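Local coordinates for protein probable fumarate reductase Ifc3 (Shewanella frigidimarina, PDB 1QO8) that catalyses the essentially unidirectional reduction of fumarate to succinate, using one FAD and four covalently bound haem c groups in each subunit, at residues W186-E189 with D190-G194; V204-L207 with A208-A212; N538-G541 with G542-I545; I545-T548 with V549-R553. All blocks are in the same frame, centred on the assembly; numbering follows the deposited sequence.

Contact 1 (W186-E189 with D190-G194)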
loop_
_atom_site.group_PDB
_atom_site.type_symbol
_atom_site.label_atom_id
_atom_site.label_comp_id
_atom_site.label_asym_id
_atom_site.label_seq_id
_atom_site.Cartn_x
_atom_site.Cartn_y
_atom_site.Cartn_z
ATOM N N TRP A 186 24.349 4.899 19.259
ATOM C CA TRP A 186 23.214 5.492 19.953
ATOM C C TRP A 186 22.219 6.114 18.978
ATOM O O TRP A 186 20.996 5.961 19.105
ATOM C CB TRP A 186 23.760 6.489 20.966
ATOM C CG TRP A 186 24.504 5.812 22.102
ATOM C CD1 TRP A 186 24.669 4.481 22.345
ATOM C CD2 TRP A 186 25.145 6.482 23.196
ATOM N NE1 TRP A 186 25.391 4.263 23.472
ATOM C CE2 TRP A 186 25.691 5.484 24.027
ATOM C CE3 TRP A 186 25.354 7.828 23.519
ATOM C CZ2 TRP A 186 26.428 5.800 25.186
ATOM C CZ3 TRP A 186 26.070 8.132 24.668
ATOM C CH2 TRP A 186 26.600 7.120 25.486
ATOM N N PHE A 187 22.762 6.864 18.029
ATOM C CA PHE A 187 21.933 7.434 16.934
ATOM C C PHE A 187 21.169 6.311 16.227
ATOM O O PHE A 187 19.968 6.371 15.951
ATOM C CB PHE A 187 22.858 8.179 15.948
ATOM C CG PHE A 187 22.183 8.943 14.841
ATOM C CD1 PHE A 187 21.349 8.327 13.925
ATOM C CD2 PHE A 187 22.341 10.309 14.721
ATOM C CE1 PHE A 187 20.710 9.035 12.912
ATOM C CE2 PHE A 187 21.707 11.035 13.712
ATOM C CZ PHE A 187 20.866 10.407 12.811
ATOM N N ILE A 188 21.911 5.262 15.841
ATOM C CA ILE A 188 21.324 4.104 15.169
ATOM C C ILE A 188 20.252 3.434 15.962
ATOM O O ILE A 188 19.105 3.410 15.475
ATOM C CB ILE A 188 22.405 3.129 14.685
ATOM C CG1 ILE A 188 23.211 3.838 13.588
ATOM C CG2 ILE A 188 21.881 1.805 14.137
ATOM C CD1 ILE A 188 24.558 3.143 13.373
ATOM N N GLU A 189 20.507 3.053 17.221
ATOM C CA GLU A 189 19.500 2.444 18.064
ATOM C C GLU A 189 18.291 3.332 18.321
ATOM O O GLU A 189 17.130 2.903 18.440
ATOM C CB GLU A 189 20.146 2.164 19.434
ATOM C CG GLU A 189 21.267 1.163 19.492
ATOM C CD GLU A 189 21.909 1.038 20.868
ATOM O OE1 GLU A 189 21.394 1.491 21.928
ATOM O OE2 GLU A 189 23.003 0.425 20.881
ATOM N N ASP A 190 18.556 4.639 18.596
ATOM C CA ASP A 190 17.458 5.562 18.835
ATOM C C ASP A 190 16.504 5.589 17.653
ATOM O O ASP A 190 15.272 5.644 17.790
ATOM C CB ASP A 190 18.022 6.990 19.071
ATOM C CG ASP A 190 18.672 7.247 20.432
ATOM O OD1 ASP A 190 18.798 6.359 21.292
ATOM O OD2 ASP A 190 19.134 8.389 20.709
ATOM N N ALA A 191 17.065 5.673 16.436
ATOM C CA ALA A 191 16.224 5.655 15.239
ATOM C C ALA A 191 15.449 4.335 15.133
ATOM O O ALA A 191 14.259 4.271 14.763
ATOM C CB ALA A 191 17.097 5.886 13.976
ATOM N N MET A 192 16.162 3.226 15.374
ATOM C CA MET A 192 15.540 1.905 15.140
ATOM C C MET A 192 14.342 1.717 16.043
ATOM O O MET A 192 13.264 1.233 15.734
ATOM C CB MET A 192 16.589 0.793 15.292
ATOM C CG MET A 192 17.619 0.833 14.158
ATOM S SD MET A 192 16.938 0.460 12.531
ATOM C CE MET A 192 16.222 -1.173 12.836
ATOM N N LYS A 193 14.539 2.165 17.288
ATOM C CA LYS A 193 13.533 2.132 18.334
ATOM C C LYS A 193 12.405 3.103 17.991
ATOM O O LYS A 193 11.209 2.786 18.172
ATOM C CB LYS A 193 14.216 2.508 19.656
ATOM C CG LYS A 193 13.189 2.691 20.757
ATOM C CD LYS A 193 13.770 3.083 22.107
ATOM C CE LYS A 193 12.615 3.132 23.103
ATOM N NZ LYS A 193 12.993 3.757 24.397
ATOM N N GLY A 194 12.813 4.298 17.511
ATOM C CA GLY A 194 11.741 5.284 17.176
ATOM C C GLY A 194 10.912 4.722 16.004
ATOM O O GLY A 194 9.722 4.908 15.950
#
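Four successive i to i+4 hydrogen bonds join residues 186-189 to 190-194 over about two turns of regular alpha helix, running from Asp190 N to Trp186 O (2.8 Å), Ala191 N to Phe187 O (3.0 Å), Met192 N to Ile188 O and Lys193 N to Glu189 O. Asp190 is folded back along the helix, with CG anti to its own carbonyl carbon (chi1 -75°), which sets OD1 3.1 Å from Trp186 O. Both atoms are acceptors and make no bond with each other; two arginines probably offset the unfavourable approach, Arg235 in a salt bridge with OD1 and Arg238 with OD2. Glu189, exposed and with its chain extended beyond CG, brings a second carboxylate to Arg235 through OE1. Acidic residues suit this side because the two arginines face it, and Arg235 also makes a cation-pi contact with Trp186. On the apolar side Ile188 CG2 lies 4.4 Å from Met192 CG, a loose contact one turn apart, and the Met192 chain bends off toward Gln197 and Asn199. Small Ala191 lets helix 201-220 approach at Val204, while Phe187 and Ile188 pack on its Ala208; Phe187 and Ala191 also meet Asn543 at the start of helix 543-563.

Contact 2 (V204-L207 with A208-A212)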
loop_
_atom_site.group_PDB
_atom_site.type_symbol
_atom_site.label_atom_id
_atom_site.label_comp_id
_atom_site.label_asym_id
_atom_site.label_seq_id
_atom_site.Cartn_x
_atom_site.Cartn_y
_atom_site.Cartn_z
ATOM N N VAL A 204 19.776 3.360 7.969
ATOM C CA VAL A 204 19.947 4.021 9.250
ATOM C C VAL A 204 21.407 4.224 9.610
ATOM O O VAL A 204 21.747 5.293 10.147
ATOM C CB VAL A 204 19.189 3.326 10.400
ATOM C CG1 VAL A 204 19.298 4.032 11.728
ATOM C CG2 VAL A 204 17.705 3.323 9.984
ATOM N N THR A 205 22.221 3.179 9.399
ATOM C CA THR A 205 23.657 3.254 9.626
ATOM C C THR A 205 24.356 4.312 8.799
ATOM O O THR A 205 25.131 5.110 9.334
ATOM C CB THR A 205 24.277 1.826 9.368
ATOM O OG1 THR A 205 23.641 0.957 10.331
ATOM C CG2 THR A 205 25.771 1.806 9.571
ATOM N N ILE A 206 24.122 4.392 7.510
ATOM C CA ILE A 206 24.589 5.477 6.652
ATOM C C ILE A 206 24.098 6.853 7.085
ATOM O O ILE A 206 24.889 7.822 7.094
ATOM C CB ILE A 206 24.144 5.230 5.206
ATOM C CG1 ILE A 206 24.970 3.992 4.743
ATOM C CG2 ILE A 206 24.331 6.416 4.288
ATOM C CD1 ILE A 206 24.764 3.591 3.317
ATOM N N LEU A 207 22.812 6.910 7.433
ATOM C CA LEU A 207 22.263 8.134 7.992
ATOM C C LEU A 207 23.130 8.588 9.181
ATOM O O LEU A 207 23.648 9.699 9.122
ATOM C CB LEU A 207 20.798 8.015 8.445
ATOM C CG LEU A 207 20.220 9.342 8.926
ATOM C CD1 LEU A 207 20.231 10.322 7.768
ATOM C CD2 LEU A 207 18.788 9.189 9.486
ATOM N N ALA A 208 23.327 7.724 10.170
ATOM C CA ALA A 208 24.117 8.045 11.342
ATOM C C ALA A 208 25.551 8.407 10.955
ATOM O O ALA A 208 26.069 9.435 11.368
ATOM C CB ALA A 208 24.187 6.897 12.363
ATOM N N GLU A 209 26.170 7.584 10.117
ATOM C CA GLU A 209 27.580 7.717 9.839
ATOM C C GLU A 209 27.939 8.997 9.121
ATOM O O GLU A 209 29.055 9.471 9.289
ATOM C CB GLU A 209 28.055 6.530 8.992
ATOM C CG GLU A 209 28.266 5.322 9.921
ATOM C CD GLU A 209 28.612 4.075 9.117
ATOM O OE1 GLU A 209 28.491 4.059 7.885
ATOM O OE2 GLU A 209 29.024 3.093 9.784
ATOM N N GLN A 210 27.057 9.544 8.296
ATOM C CA GLN A 210 27.353 10.636 7.399
ATOM C C GLN A 210 26.668 11.941 7.770
ATOM O O GLN A 210 26.681 12.923 7.039
ATOM C CB GLN A 210 26.923 10.177 5.984
ATOM C CG GLN A 210 28.039 9.316 5.395
ATOM C CD GLN A 210 27.661 8.589 4.130
ATOM O OE1 GLN A 210 27.975 7.405 3.993
ATOM N NE2 GLN A 210 27.032 9.244 3.145
ATOM N N SER A 211 25.986 11.964 8.876
ATOM C CA SER A 211 25.211 13.073 9.394
ATOM C C SER A 211 26.115 14.229 9.785
ATOM O O SER A 211 25.729 15.332 9.368
ATOM C CB SER A 211 24.324 12.629 10.543
ATOM O OG SER A 211 24.981 12.036 11.647
ATOM N N ALA A 212 27.250 14.022 10.473
ATOM C CA ALA A 212 28.148 15.147 10.751
ATOM C C ALA A 212 28.726 15.792 9.505
ATOM O O ALA A 212 28.774 17.005 9.296
ATOM C CB ALA A 212 29.363 14.655 11.600
#
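Thr205 and Ile206 meet Glu209 and Gln210 one turn further along helix 201-220, an element of the FAD-binding domain that packs against both helix 184-194 and helix 543-563. The backbone bonds are Ala208 N to Val204 O (2.9 Å), Glu209 N to Thr205 O (2.8 Å) and Gln210 N to Ile206 O, the last more bent, with 139° at the hydrogen. The outer side chains pair lengthwise. Thr205 and Glu209 run side by side, the methyl CG2 of Thr205 lying 3.5 Å from Glu209 OE2; the methyl is presented there because OG1 sits beside the backbone N (chi1 -61°) and bonds back to Ile201 O. Ile206 and Gln210 run alongside in the same way, CG2 of Ile206 resting 3.8 Å from Gln210 OE1. Gln210 also touches Ile554, so its chain fills the angle between two helices. With Gln210 cut back to an alanine, the amide beside Ile206 CG2 is gone, and a gap would probably open there and next to Ile554. Ser211 OG stands between its own backbone N and carbonyl carbon (chi1 58°) and donates to Ala208 O at 2.8 Å; the same hydroxyl is bonded to Val170 N. Across the turn, then, carboxylate and amide meet methyl groups by van der Waals contact, whereas the hydrogen bonds within this stretch are made by the backbone and the Ser211 hydroxyl.

Contact 3 (N538-G541 with G542-I545). With FAD (flavin-adenine dinucleotide), chain G.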
loop_
_atom_site.group_PDB
_atom_site.type_symbol
_atom_site.label_atom_id
_atom_site.label_comp_id
_atom_site.label_asym_id
_atom_site.label_seq_id
_atom_site.Cartn_x
_atom_site.Cartn_y
_atom_site.Cartn_z
ATOM N N ASN A 538 8.082 5.123 12.096
ATOM C CA ASN A 538 7.792 6.428 12.776
ATOM C C ASN A 538 9.001 7.306 12.640
ATOM O O ASN A 538 10.075 6.880 13.092
ATOM C CB ASN A 538 7.438 6.172 14.240
ATOM C CG ASN A 538 7.102 7.475 14.958
ATOM O OD1 ASN A 538 6.240 8.257 14.577
ATOM N ND2 ASN A 538 7.885 7.803 15.975
ATOM N N ARG A 539 8.862 8.493 12.051
ATOM C CA ARG A 539 10.029 9.393 11.879
ATOM C C ARG A 539 10.320 10.053 13.242
ATOM O O ARG A 539 9.329 10.576 13.766
ATOM C CB ARG A 539 9.657 10.493 10.867
ATOM C CG ARG A 539 10.610 11.663 10.651
ATOM C CD ARG A 539 9.971 12.905 10.007
ATOM N NE ARG A 539 8.959 13.368 10.993
ATOM C CZ ARG A 539 9.072 14.318 11.914
ATOM N NH1 ARG A 539 10.212 15.015 11.898
ATOM N NH2 ARG A 539 8.114 14.539 12.807
ATOM N N LEU A 540 11.565 10.061 13.726
ATOM C CA LEU A 540 11.945 11.018 14.770
ATOM C C LEU A 540 12.241 12.435 14.342
ATOM O O LEU A 540 12.850 12.731 13.290
ATOM C CB LEU A 540 13.223 10.440 15.456
ATOM C CG LEU A 540 13.011 9.060 16.103
ATOM C CD1 LEU A 540 14.164 8.614 16.990
ATOM C CD2 LEU A 540 11.768 9.095 17.009
ATOM N N GLY A 541 11.879 13.433 15.123
ATOM C CA GLY A 541 12.224 14.851 14.888
ATOM C C GLY A 541 13.717 15.023 14.610
ATOM O O GLY A 541 14.552 14.440 15.312
ATOM N N GLY A 542 14.120 15.607 13.474
ATOM C CA GLY A 542 15.461 15.868 13.107
ATOM C C GLY A 542 16.089 14.891 12.110
ATOM O O GLY A 542 17.113 15.159 11.452
ATOM N N ASN A 543 15.451 13.722 11.977
ATOM C CA ASN A 543 16.025 12.678 11.132
ATOM C C ASN A 543 15.641 12.811 9.671
ATOM O O ASN A 543 16.413 12.418 8.791
ATOM C CB ASN A 543 15.486 11.335 11.680
ATOM C CG ASN A 543 16.459 10.776 12.697
ATOM O OD1 ASN A 543 17.491 11.403 12.965
ATOM N ND2 ASN A 543 16.151 9.615 13.216
ATOM N N ALA A 544 14.469 13.363 9.393
ATOM C CA ALA A 544 14.080 13.524 7.960
ATOM C C ALA A 544 14.850 14.629 7.255
ATOM O O ALA A 544 15.223 14.490 6.080
ATOM C CB ALA A 544 12.613 13.894 7.876
ATOM N N ILE A 545 15.108 15.750 7.965
ATOM C CA ILE A 545 16.002 16.778 7.403
ATOM C C ILE A 545 17.357 16.114 7.191
ATOM O O ILE A 545 17.949 16.297 6.124
ATOM C CB ILE A 545 16.169 18.083 8.231
ATOM C CG1 ILE A 545 14.873 18.833 8.081
ATOM C CG2 ILE A 545 17.348 18.955 7.766
ATOM C CD1 ILE A 545 14.723 19.397 6.643
HETATM P PA FAD G . 10.296 18.517 0.005
HETATM O O1A FAD G . 11.075 19.530 0.785
HETATM O O2A FAD G . 8.944 18.460 0.092
HETATM O O5B FAD G . 10.419 19.092 -1.452
HETATM C C5B FAD G . 9.970 18.346 -2.658
HETATM C C4B FAD G . 10.043 19.352 -3.913
HETATM O O4B FAD G . 9.573 18.495 -5.064
HETATM C C3B FAD G . 8.937 20.454 -3.821
HETATM O O3B FAD G . 9.300 21.761 -3.801
HETATM C C2B FAD G . 7.785 19.955 -4.768
HETATM O O2B FAD G . 7.016 21.005 -5.403
HETATM C C1B FAD G . 8.610 19.324 -5.827
HETATM N N9A FAD G . 7.879 18.314 -6.604
HETATM C C8A FAD G . 6.933 17.419 -6.171
HETATM N N7A FAD G . 6.401 16.746 -7.154
HETATM C C5A FAD G . 7.022 17.208 -8.310
HETATM C C6A FAD G . 6.820 16.931 -9.729
HETATM N N6A FAD G . 5.960 16.065 -10.190
HETATM N N1A FAD G . 7.666 17.596 -10.554
HETATM C C2A FAD G . 8.530 18.579 -10.129
HETATM N N3A FAD G . 8.763 18.911 -8.839
HETATM C C4A FAD G . 7.955 18.206 -8.002
HETATM N N1 FAD G . 11.878 16.932 9.754
HETATM C C2 FAD G . 12.981 17.013 10.450
HETATM O O2 FAD G . 13.860 16.218 10.520
HETATM N N3 FAD G . 13.289 18.144 11.265
HETATM C C4 FAD G . 12.340 19.161 11.256
HETATM O O4 FAD G . 12.507 20.121 11.954
HETATM C C4X FAD G . 11.088 19.013 10.518
HETATM N N5 FAD G . 10.154 19.976 10.573
HETATM C C5X FAD G . 9.024 19.891 9.832
HETATM C C6 FAD G . 8.099 20.940 9.925
HETATM C C7 FAD G . 6.946 20.888 9.179
HETATM C C7M FAD G . 5.910 21.966 9.218
HETATM C C8 FAD G . 6.751 19.769 8.291
HETATM C C8M FAD G . 5.532 19.738 7.419
HETATM C C9 FAD G . 7.670 18.758 8.176
HETATM C C9A FAD G . 8.822 18.779 8.926
HETATM N N10 FAD G . 9.820 17.785 8.920
HETATM C C10 FAD G . 10.925 17.865 9.677
HETATM C "C1'" FAD G . 9.888 16.813 7.782
HETATM C "C2'" FAD G . 10.995 17.261 6.770
HETATM O "O2'" FAD G . 10.790 18.714 6.749
HETATM C "C3'" FAD G . 10.496 16.788 5.383
HETATM O "O3'" FAD G . 10.342 15.363 5.359
HETATM C "C4'" FAD G . 11.720 16.895 4.412
HETATM O "O4'" FAD G . 11.953 18.333 4.313
HETATM C "C5'" FAD G . 11.199 16.407 3.013
HETATM O "O5'" FAD G . 12.303 16.922 2.034
HETATM P P FAD G . 12.305 16.557 0.537
HETATM O O1P FAD G . 13.553 17.215 -0.006
HETATM O O2P FAD G . 12.158 15.171 0.533
HETATM O O3P FAD G . 11.040 17.081 0.064
#
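Between Leu540 and Asn543 the chain makes a tight turn with Gly542 at a positive phi (101°), where a side chain would be jammed against Gly541 O; only glycine fits comfortably. With Gly541 in the preceding corner this is a type II beta turn, closed by Asn543 N donating to Leu540 O at 3.1 Å, and Gly542 serves as the N-cap of helix 543-563. Asn543 lies against the turn, its ND2 3.8 Å from Leu540 CB, while OD1 and Gly541 O each accept a bond from Asn168 ND2. Arg539 reaches over the turn: CD passes 3.5 Å from Ala544 CB, and the bend at chi3 (64°) then turns the guanidinium so that NH1 comes 3.3 Å from N1 of the flavin. The Ala544 methyl touches both the arginine chain and flavin N1; a small side chain suits this place. Flavin O2 sits at the helix start, held by a straight bond from Ile545 N (2.9 Å, 176°) and a weak one from Gly542 N (3.0 Å); Ala544 N lies only 3.1 Å away. The helix end and the arginine would together favour negative charge on N1 and O2, as in the reduced flavin. Arg539 and Gly542 probably also bind fumarate, as in relatives. A helix N-terminus turned to the flavin pyrimidine is the arrangement found in fumarate reductase and succinate dehydrogenase flavoproteins.

Contact 4 (I545-T548 with V549-R553). With FAD (flavin-adenine dinucleotide), chain G.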
loop_
_atom_site.group_PDB
_atom_site.type_symbol
_atom_site.label_atom_id
_atom_site.label_comp_id
_atom_site.label_asym_id
_atom_site.label_seq_id
_atom_site.Cartn_x
_atom_site.Cartn_y
_atom_site.Cartn_z
ATOM N N ILE A 545 15.108 15.750 7.965
ATOM C CA ILE A 545 16.002 16.778 7.403
ATOM C C ILE A 545 17.357 16.114 7.191
ATOM O O ILE A 545 17.949 16.297 6.124
ATOM C CB ILE A 545 16.169 18.083 8.231
ATOM C CG1 ILE A 545 14.873 18.833 8.081
ATOM C CG2 ILE A 545 17.348 18.955 7.766
ATOM C CD1 ILE A 545 14.723 19.397 6.643
ATOM N N ALA A 546 17.841 15.300 8.138
ATOM C CA ALA A 546 19.147 14.705 7.944
ATOM C C ALA A 546 19.208 13.741 6.774
ATOM O O ALA A 546 20.203 13.596 6.062
ATOM C CB ALA A 546 19.578 13.930 9.199
ATOM N N ASP A 547 18.159 12.955 6.624
ATOM C CA ASP A 547 17.903 12.087 5.468
ATOM C C ASP A 547 17.972 12.893 4.175
ATOM O O ASP A 547 18.678 12.478 3.277
ATOM C CB ASP A 547 16.507 11.492 5.682
ATOM C CG ASP A 547 15.972 10.627 4.563
ATOM O OD1 ASP A 547 16.722 10.056 3.745
ATOM O OD2 ASP A 547 14.715 10.509 4.521
ATOM N N THR A 548 17.357 14.034 3.998
ATOM C CA THR A 548 17.414 14.773 2.720
ATOM C C THR A 548 18.845 15.195 2.419
ATOM O O THR A 548 19.258 15.120 1.248
ATOM C CB THR A 548 16.488 16.005 2.687
ATOM O OG1 THR A 548 17.006 16.953 3.658
ATOM C CG2 THR A 548 15.060 15.652 3.068
ATOM N N VAL A 549 19.661 15.474 3.459
ATOM C CA VAL A 549 21.029 15.860 3.165
ATOM C C VAL A 549 21.867 14.625 2.821
ATOM O O VAL A 549 22.572 14.539 1.811
ATOM C CB VAL A 549 21.713 16.634 4.315
ATOM C CG1 VAL A 549 23.148 16.940 3.958
ATOM C CG2 VAL A 549 20.924 17.931 4.558
ATOM N N VAL A 550 21.864 13.647 3.694
ATOM C CA VAL A 550 22.741 12.506 3.514
ATOM C C VAL A 550 22.372 11.751 2.213
ATOM O O VAL A 550 23.266 11.359 1.471
ATOM C CB VAL A 550 22.626 11.580 4.715
ATOM C CG1 VAL A 550 23.214 10.205 4.450
ATOM C CG2 VAL A 550 23.295 12.175 5.954
ATOM N N PHE A 551 21.102 11.428 1.984
ATOM C CA PHE A 551 20.795 10.562 0.848
ATOM C C PHE A 551 20.624 11.435 -0.384
ATOM O O PHE A 551 20.708 10.970 -1.522
ATOM C CB PHE A 551 19.565 9.671 1.122
ATOM C CG PHE A 551 19.956 8.503 2.004
ATOM C CD1 PHE A 551 20.700 7.443 1.505
ATOM C CD2 PHE A 551 19.589 8.515 3.348
ATOM C CE1 PHE A 551 21.119 6.431 2.352
ATOM C CE2 PHE A 551 19.987 7.477 4.183
ATOM C CZ PHE A 551 20.756 6.438 3.697
ATOM N N GLY A 552 20.279 12.723 -0.199
ATOM C CA GLY A 552 20.219 13.648 -1.337
ATOM C C GLY A 552 21.603 13.704 -1.968
ATOM O O GLY A 552 21.696 13.642 -3.214
ATOM N N ARG A 553 22.663 13.691 -1.140
ATOM C CA ARG A 553 24.006 13.857 -1.670
ATOM C C ARG A 553 24.440 12.486 -2.258
ATOM O O ARG A 553 25.164 12.457 -3.238
ATOM C CB ARG A 553 25.058 14.242 -0.616
ATOM C CG ARG A 553 24.814 15.582 0.096
ATOM C CD ARG A 553 25.725 15.762 1.300
ATOM N NE ARG A 553 27.096 16.064 0.837
ATOM C CZ ARG A 553 28.155 15.917 1.639
ATOM N NH1 ARG A 553 28.084 15.496 2.912
ATOM N NH2 ARG A 553 29.346 16.256 1.162
HETATM P PA FAD G . 10.296 18.517 0.005
HETATM O O1A FAD G . 11.075 19.530 0.785
HETATM O O2A FAD G . 8.944 18.460 0.092
HETATM O O5B FAD G . 10.419 19.092 -1.452
HETATM C C5B FAD G . 9.970 18.346 -2.658
HETATM C C4B FAD G . 10.043 19.352 -3.913
HETATM O O4B FAD G . 9.573 18.495 -5.064
HETATM C C3B FAD G . 8.937 20.454 -3.821
HETATM O O3B FAD G . 9.300 21.761 -3.801
HETATM C C2B FAD G . 7.785 19.955 -4.768
HETATM O O2B FAD G . 7.016 21.005 -5.403
HETATM C C1B FAD G . 8.610 19.324 -5.827
HETATM N N9A FAD G . 7.879 18.314 -6.604
HETATM C C8A FAD G . 6.933 17.419 -6.171
HETATM N N7A FAD G . 6.401 16.746 -7.154
HETATM C C5A FAD G . 7.022 17.208 -8.310
HETATM C C6A FAD G . 6.820 16.931 -9.729
HETATM N N6A FAD G . 5.960 16.065 -10.190
HETATM N N1A FAD G . 7.666 17.596 -10.554
HETATM C C2A FAD G . 8.530 18.579 -10.129
HETATM N N3A FAD G . 8.763 18.911 -8.839
HETATM C C4A FAD G . 7.955 18.206 -8.002
HETATM N N1 FAD G . 11.878 16.932 9.754
HETATM C C2 FAD G . 12.981 17.013 10.450
HETATM O O2 FAD G . 13.860 16.218 10.520
HETATM N N3 FAD G . 13.289 18.144 11.265
HETATM C C4 FAD G . 12.340 19.161 11.256
HETATM O O4 FAD G . 12.507 20.121 11.954
HETATM C C4X FAD G . 11.088 19.013 10.518
HETATM N N5 FAD G . 10.154 19.976 10.573
HETATM C C5X FAD G . 9.024 19.891 9.832
HETATM C C6 FAD G . 8.099 20.940 9.925
HETATM C C7 FAD G . 6.946 20.888 9.179
HETATM C C7M FAD G . 5.910 21.966 9.218
HETATM C C8 FAD G . 6.751 19.769 8.291
HETATM C C8M FAD G . 5.532 19.738 7.419
HETATM C C9 FAD G . 7.670 18.758 8.176
HETATM C C9A FAD G . 8.822 18.779 8.926
HETATM N N10 FAD G . 9.820 17.785 8.920
HETATM C C10 FAD G . 10.925 17.865 9.677
HETATM C "C1'" FAD G . 9.888 16.813 7.782
HETATM C "C2'" FAD G . 10.995 17.261 6.770
HETATM O "O2'" FAD G . 10.790 18.714 6.749
HETATM C "C3'" FAD G . 10.496 16.788 5.383
HETATM O "O3'" FAD G . 10.342 15.363 5.359
HETATM C "C4'" FAD G . 11.720 16.895 4.412
HETATM O "O4'" FAD G . 11.953 18.333 4.313
HETATM C "C5'" FAD G . 11.199 16.407 3.013
HETATM O "O5'" FAD G . 12.303 16.922 2.034
HETATM P P FAD G . 12.305 16.557 0.537
HETATM O O1P FAD G . 13.553 17.215 -0.006
HETATM O O2P FAD G . 12.158 15.171 0.533
HETATM O O3P FAD G . 11.040 17.081 0.064
#
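Backbone bonds tie Ile545-Thr548 to Val549-Arg553: Val550 N to Ala546 O (2.9 Å), Phe551 N to Asp547 O (2.9 Å), a longer one from Val549 N to Ile545 O (3.3 Å) and a weak one from Gly552 N to Thr548 O. Among side-chain bonds, Thr548 OG1 takes the position between backbone N and carbonyl carbon (chi1 66°), turning back to donate to Ile545 O at 2.7 Å; that oxygen thus has two donors, and OG1 is also bonded to Ser131 OG. All this lies on helix 543-563, the helix after the last strand of the Rossmann-type parallel sheet, running beside helix 131-143 and the FAD. Beyond the Ile545 amide, side chains meet the cofactor through carbon: Ile545 CG1 packs 3.5 Å from flavin C2, and Thr548 CG2 comes 3.2 Å from O5'. A valine in place of Thr548 would probably leave Ile545 O without its second donor and Ser131 OG without this partner. Of the van der Waals contacts, Asp547 OD1 approaches Phe551 CD2 obliquely at 3.3 Å, carboxylate and ring planes 77° apart, and Val550 CG1 lies over one ring face near its rim. Gly552 CA makes a CA-H...O contact with Thr548 O (3.1 Å); a CB would clash there.

Overall arrangement
All four contacts are local, each within one short continuous stretch on one side of the chain's centre, and they follow in series: contact 1 on helix 184-194, contact 2 on helix 201-220, then contacts 3 and 4, which share Ile545 at the head of helix 543-563. Helix 201-220 packs on both of the others: contact 2 touches contact 1 through Ala208 and contact 4 through Ile206 and Leu207, with centres about 11 and 9 Å apart, and meets contact 3 through Leu207 and Asn543. Contacts 1 and 4, about 17 Å apart between centres, do not touch, but contact 1 reaches contact 3 directly at Asn538, Leu540 and Asn543. Only contacts 3 and 4 touch the FAD; the other two helices pack on the helix that does.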